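Local coordinates for lipocalin allergen (Canis lupus familiaris, PDB 4ODD), which is a secreted dander allergen of the lipocalin family and probably binds small molecules, as lipocalins generally do, at residues A[10-24]-A[109-123]. Sequence-based numbering, arbitrary orientation.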
# COMPACT_ATOMS: atom_id res chain seq x y z
N GLN A 10 8.16 7.11 12.20
CA GLN A 10 8.09 8.29 11.35
C GLN A 10 7.01 8.24 10.28
O GLN A 10 6.84 9.21 9.54
CB GLN A 10 9.44 8.52 10.68
CG GLN A 10 10.56 8.87 11.64
CD GLN A 10 10.24 10.12 12.45
OE1 GLN A 10 9.65 10.04 13.53
NE2 GLN A 10 10.64 11.29 11.94
N VAL A 11 6.28 7.13 10.16
CA VAL A 11 5.43 6.97 8.98
C VAL A 11 4.08 7.65 9.12
O VAL A 11 3.40 7.90 8.13
CB VAL A 11 5.20 5.50 8.59
CG1 VAL A 11 6.48 4.73 8.74
CG2 VAL A 11 4.13 4.87 9.44
N SER A 12 3.68 7.94 10.36
CA SER A 12 2.38 8.53 10.57
C SER A 12 2.24 9.81 9.78
O SER A 12 3.19 10.59 9.67
CB SER A 12 2.15 8.80 12.04
OG SER A 12 1.73 7.60 12.67
N GLY A 13 1.07 10.00 9.19
CA GLY A 13 0.81 11.20 8.40
C GLY A 13 0.27 10.93 7.01
O GLY A 13 -0.11 9.80 6.67
N PRO A 14 0.26 11.96 6.18
CA PRO A 14 -0.39 11.85 4.88
C PRO A 14 0.46 11.03 3.91
O PRO A 14 1.71 11.01 4.02
CB PRO A 14 -0.47 13.31 4.42
CG PRO A 14 0.72 13.98 5.05
CD PRO A 14 0.88 13.29 6.41
N TRP A 15 -0.20 10.35 2.98
CA TRP A 15 0.48 9.62 1.93
C TRP A 15 -0.38 9.61 0.69
O TRP A 15 -1.61 9.65 0.79
CB TRP A 15 0.75 8.19 2.37
CG TRP A 15 1.80 8.10 3.40
CD1 TRP A 15 1.62 7.83 4.73
CD2 TRP A 15 3.21 8.28 3.22
NE1 TRP A 15 2.82 7.82 5.38
CE2 TRP A 15 3.82 8.09 4.48
CE3 TRP A 15 4.01 8.57 2.11
CZ2 TRP A 15 5.20 8.20 4.66
CZ3 TRP A 15 5.38 8.68 2.29
CH2 TRP A 15 5.96 8.49 3.56
N LYS A 16 0.27 9.56 -0.46
CA LYS A 16 -0.41 9.49 -1.74
C LYS A 16 0.14 8.26 -2.46
O LYS A 16 1.35 7.98 -2.38
CB LYS A 16 -0.15 10.77 -2.54
CG LYS A 16 -0.51 10.66 -4.01
CD LYS A 16 -0.20 11.94 -4.80
CE LYS A 16 -0.67 11.84 -6.26
NZ LYS A 16 -2.13 11.48 -6.36
N THR A 17 -0.73 7.52 -3.15
CA THR A 17 -0.24 6.36 -3.88
C THR A 17 0.38 6.79 -5.20
O THR A 17 -0.24 7.52 -5.97
CB THR A 17 -1.34 5.34 -4.19
OG1 THR A 17 -2.09 5.05 -3.01
CG2 THR A 17 -0.72 4.05 -4.73
N LEU A 18 1.60 6.34 -5.47
CA LEU A 18 2.26 6.59 -6.75
C LEU A 18 2.20 5.36 -7.65
O LEU A 18 1.66 5.41 -8.77
CB LEU A 18 3.70 7.02 -6.53
CG LEU A 18 3.91 8.50 -6.18
CD1 LEU A 18 2.69 9.08 -5.49
CD2 LEU A 18 5.16 8.71 -5.37
N TYR A 19 2.73 4.24 -7.17
CA TYR A 19 2.71 3.01 -7.96
C TYR A 19 2.20 1.85 -7.15
O TYR A 19 2.38 1.79 -5.94
CB TYR A 19 4.11 2.67 -8.47
CG TYR A 19 4.71 3.65 -9.44
CD1 TYR A 19 4.68 3.41 -10.82
CD2 TYR A 19 5.34 4.81 -9.00
CE1 TYR A 19 5.25 4.30 -11.72
CE2 TYR A 19 5.90 5.70 -9.89
CZ TYR A 19 5.85 5.45 -11.25
OH TYR A 19 6.41 6.34 -12.13
N VAL A 20 1.56 0.92 -7.84
CA VAL A 20 1.21 -0.38 -7.28
C VAL A 20 1.53 -1.46 -8.31
O VAL A 20 1.45 -1.23 -9.52
CB VAL A 20 -0.29 -0.49 -6.93
CG1 VAL A 20 -0.65 0.46 -5.83
CG2 VAL A 20 -1.13 -0.23 -8.16
N SER A 21 1.89 -2.63 -7.82
CA SER A 21 2.06 -3.79 -8.68
C SER A 21 1.46 -4.98 -7.97
O SER A 21 1.23 -4.94 -6.76
CB SER A 21 3.54 -4.04 -9.03
OG SER A 21 4.31 -4.43 -7.90
N SER A 22 1.21 -6.04 -8.73
CA SER A 22 0.62 -7.25 -8.17
C SER A 22 0.85 -8.45 -9.08
O SER A 22 1.01 -8.31 -10.29
CB SER A 22 -0.88 -7.05 -7.95
OG SER A 22 -1.46 -8.21 -7.38
N ASN A 23 0.86 -9.64 -8.49
CA ASN A 23 0.90 -10.87 -9.26
C ASN A 23 -0.46 -11.12 -9.92
O ASN A 23 -0.57 -11.89 -10.86
CB ASN A 23 1.33 -12.07 -8.39
CG ASN A 23 0.35 -12.34 -7.24
OD1 ASN A 23 -0.41 -11.47 -6.82
ND2 ASN A 23 0.37 -13.56 -6.73
N ASN A 24 -1.49 -10.45 -9.41
CA ASN A 24 -2.83 -10.56 -9.96
C ASN A 24 -3.38 -9.24 -10.50
O ASN A 24 -3.97 -8.44 -9.77
CB ASN A 24 -3.78 -11.14 -8.93
CG ASN A 24 -3.40 -12.55 -8.53
OD1 ASN A 24 -3.44 -12.92 -7.34
ND2 ASN A 24 -3.03 -13.37 -9.52
N LYS A 109 -6.81 -17.86 -1.80
CA LYS A 109 -5.98 -17.31 -2.88
C LYS A 109 -5.02 -16.22 -2.37
O LYS A 109 -5.34 -15.44 -1.47
CB LYS A 109 -6.85 -16.76 -4.02
CG LYS A 109 -6.08 -16.58 -5.33
CD LYS A 109 -7.01 -16.14 -6.46
CE LYS A 109 -6.40 -16.41 -7.84
NZ LYS A 109 -4.98 -15.95 -7.96
N ILE A 110 -3.83 -16.18 -2.98
CA ILE A 110 -2.75 -15.31 -2.53
C ILE A 110 -2.42 -14.21 -3.51
O ILE A 110 -2.06 -14.48 -4.66
CB ILE A 110 -1.48 -16.12 -2.28
CG1 ILE A 110 -1.59 -16.88 -0.96
CG2 ILE A 110 -0.26 -15.21 -2.30
CD1 ILE A 110 -0.54 -17.98 -0.82
N THR A 111 -2.52 -12.97 -3.06
CA THR A 111 -2.27 -11.80 -3.89
C THR A 111 -1.13 -11.02 -3.29
O THR A 111 -1.23 -10.57 -2.15
CB THR A 111 -3.50 -10.89 -3.91
OG1 THR A 111 -4.68 -11.67 -4.11
CG2 THR A 111 -3.36 -9.82 -4.99
N LYS A 112 -0.05 -10.87 -4.05
CA LYS A 112 1.07 -10.04 -3.63
C LYS A 112 0.85 -8.62 -4.15
O LYS A 112 0.48 -8.43 -5.31
CB LYS A 112 2.39 -10.60 -4.17
CG LYS A 112 2.65 -12.06 -3.85
CD LYS A 112 3.94 -12.52 -4.52
CE LYS A 112 4.16 -14.01 -4.32
NZ LYS A 112 5.53 -14.44 -4.75
N VAL A 113 1.06 -7.62 -3.30
CA VAL A 113 0.86 -6.23 -3.72
C VAL A 113 2.00 -5.36 -3.26
O VAL A 113 2.32 -5.33 -2.08
CB VAL A 113 -0.43 -5.64 -3.14
CG1 VAL A 113 -0.62 -4.23 -3.62
CG2 VAL A 113 -1.62 -6.52 -3.51
N ALA A 114 2.64 -4.67 -4.21
CA ALA A 114 3.72 -3.75 -3.85
C ALA A 114 3.26 -2.27 -4.05
O ALA A 114 2.57 -1.95 -5.01
CB ALA A 114 4.99 -4.07 -4.65
N LEU A 115 3.63 -1.40 -3.12
CA LEU A 115 3.23 -0.00 -3.23
C LEU A 115 4.34 0.99 -3.00
O LEU A 115 5.12 0.88 -2.04
CB LEU A 115 2.13 0.33 -2.24
CG LEU A 115 0.85 -0.46 -2.27
CD1 LEU A 115 0.75 -1.22 -0.98
CD2 LEU A 115 -0.31 0.50 -2.41
N LEU A 116 4.38 1.99 -3.88
CA LEU A 116 5.22 3.16 -3.69
C LEU A 116 4.29 4.29 -3.34
O LEU A 116 3.38 4.62 -4.10
CB LEU A 116 6.01 3.48 -4.95
CG LEU A 116 6.96 4.68 -4.80
CD1 LEU A 116 7.72 4.59 -3.48
CD2 LEU A 116 7.92 4.77 -5.98
N MET A 117 4.49 4.86 -2.17
CA MET A 117 3.63 5.93 -1.71
C MET A 117 4.49 7.16 -1.51
O MET A 117 5.63 7.06 -1.04
CB MET A 117 2.94 5.56 -0.41
CG MET A 117 1.86 4.50 -0.56
SD MET A 117 1.71 3.59 0.99
CE MET A 117 3.33 2.83 1.05
N GLY A 118 3.94 8.31 -1.87
CA GLY A 118 4.71 9.55 -1.78
C GLY A 118 4.15 10.50 -0.76
O GLY A 118 2.96 10.48 -0.45
N ARG A 119 5.03 11.34 -0.22
CA ARG A 119 4.67 12.47 0.60
C ARG A 119 4.77 13.70 -0.29
O ARG A 119 5.82 14.32 -0.37
CB ARG A 119 5.68 12.60 1.74
CG ARG A 119 5.17 13.29 2.99
CD ARG A 119 4.40 12.33 3.88
NE ARG A 119 5.19 11.85 5.01
CZ ARG A 119 4.68 11.27 6.10
NH1 ARG A 119 3.36 11.10 6.20
NH2 ARG A 119 5.47 10.87 7.08
N GLY A 120 3.69 14.07 -0.98
CA GLY A 120 3.70 15.27 -1.80
C GLY A 120 4.06 15.09 -3.28
O GLY A 120 3.36 14.40 -4.02
N ALA A 121 5.15 15.72 -3.70
CA ALA A 121 5.61 15.62 -5.10
C ALA A 121 7.12 15.38 -5.20
O ALA A 121 7.71 14.72 -4.34
CB ALA A 121 5.21 16.87 -5.88
N HIS A 122 7.74 15.91 -6.26
CA HIS A 122 9.20 15.87 -6.43
C HIS A 122 9.83 14.51 -6.12
O HIS A 122 10.94 14.42 -5.59
CB HIS A 122 9.87 16.97 -5.59
CG HIS A 122 9.29 17.11 -4.22
ND1 HIS A 122 9.78 16.42 -3.13
CD2 HIS A 122 8.25 17.86 -3.76
CE1 HIS A 122 9.07 16.74 -2.06
NE2 HIS A 122 8.14 17.61 -2.42
N VAL A 123 9.12 13.44 -6.48
CA VAL A 123 9.47 12.08 -6.07
C VAL A 123 10.84 11.59 -6.56
O VAL A 123 11.14 11.60 -7.76
CB VAL A 123 8.36 11.11 -6.51
CG1 VAL A 123 7.07 11.88 -6.75
CG2 VAL A 123 8.77 10.36 -7.76
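Strands 13-22 and 110-118 pair antiparallel, the first and eighth strands, whose pairing closes the lipocalin barrel, and the guanidinium of Arg119 stacks on Trp15 at one end of the seam. Backbone bonds tie Lys16 to Gly118, Tyr19 to Leu116 and Ser21 to Ala114. A classic beta bulge shifts the register by one residue, setting Leu18 and Tyr19 together opposite Leu116; Leu116 O accepts from Leu18 N at 2.8 Å and from Tyr19 N at 3.2 Å. On the Thr17, Val20, Leu115 and Met117 face, Val20 CG1 meets Leu115 CD2 at 3.4 Å, the two side chains running side by side.

Gly13-Pro14-Trp15 is the G-X-W signature of lipocalins, with the arginine after the eighth strand packed on its tryptophan. Arg119 extends with CG anti to the backbone N (chi1 -155°), then bends at its next two torsions, which lays the guanidinium over one indole face, planes 15° apart and centres 4.0 Å apart. Its CD sits over the six-membered ring as a CH-pi contact, while NH1 donates to Pro14 O at 2.7 Å and NH2 only weakly to Ser12 O. Trp15 NE1, in turn, donates nearly in its ring plane to Val11 O (2.8 Å), which, with the stacked guanidinium, holds the indole in its rotation.

At the other end side chains take over much of the backbone bonding. Ser22 OG donates to Lys112 O at 2.8 Å and accepts from Asn24 N in an ST turn; Asn23 OD1 takes Lys112 N from above its carbonyl plane (2.9 Å).

Beyond 13-22 lie strand 36-44, bonded at Gly13 and Trp15, and strand 145-147, bonded at Val20; strand 96-104 flanks 110-118, with Leu38 and Leu97 touching Met117. On the opposite face helix 125-137 packs against the seam, Phe131 reaching both Ser21 and Ala114 and Ile128 touching Tyr19.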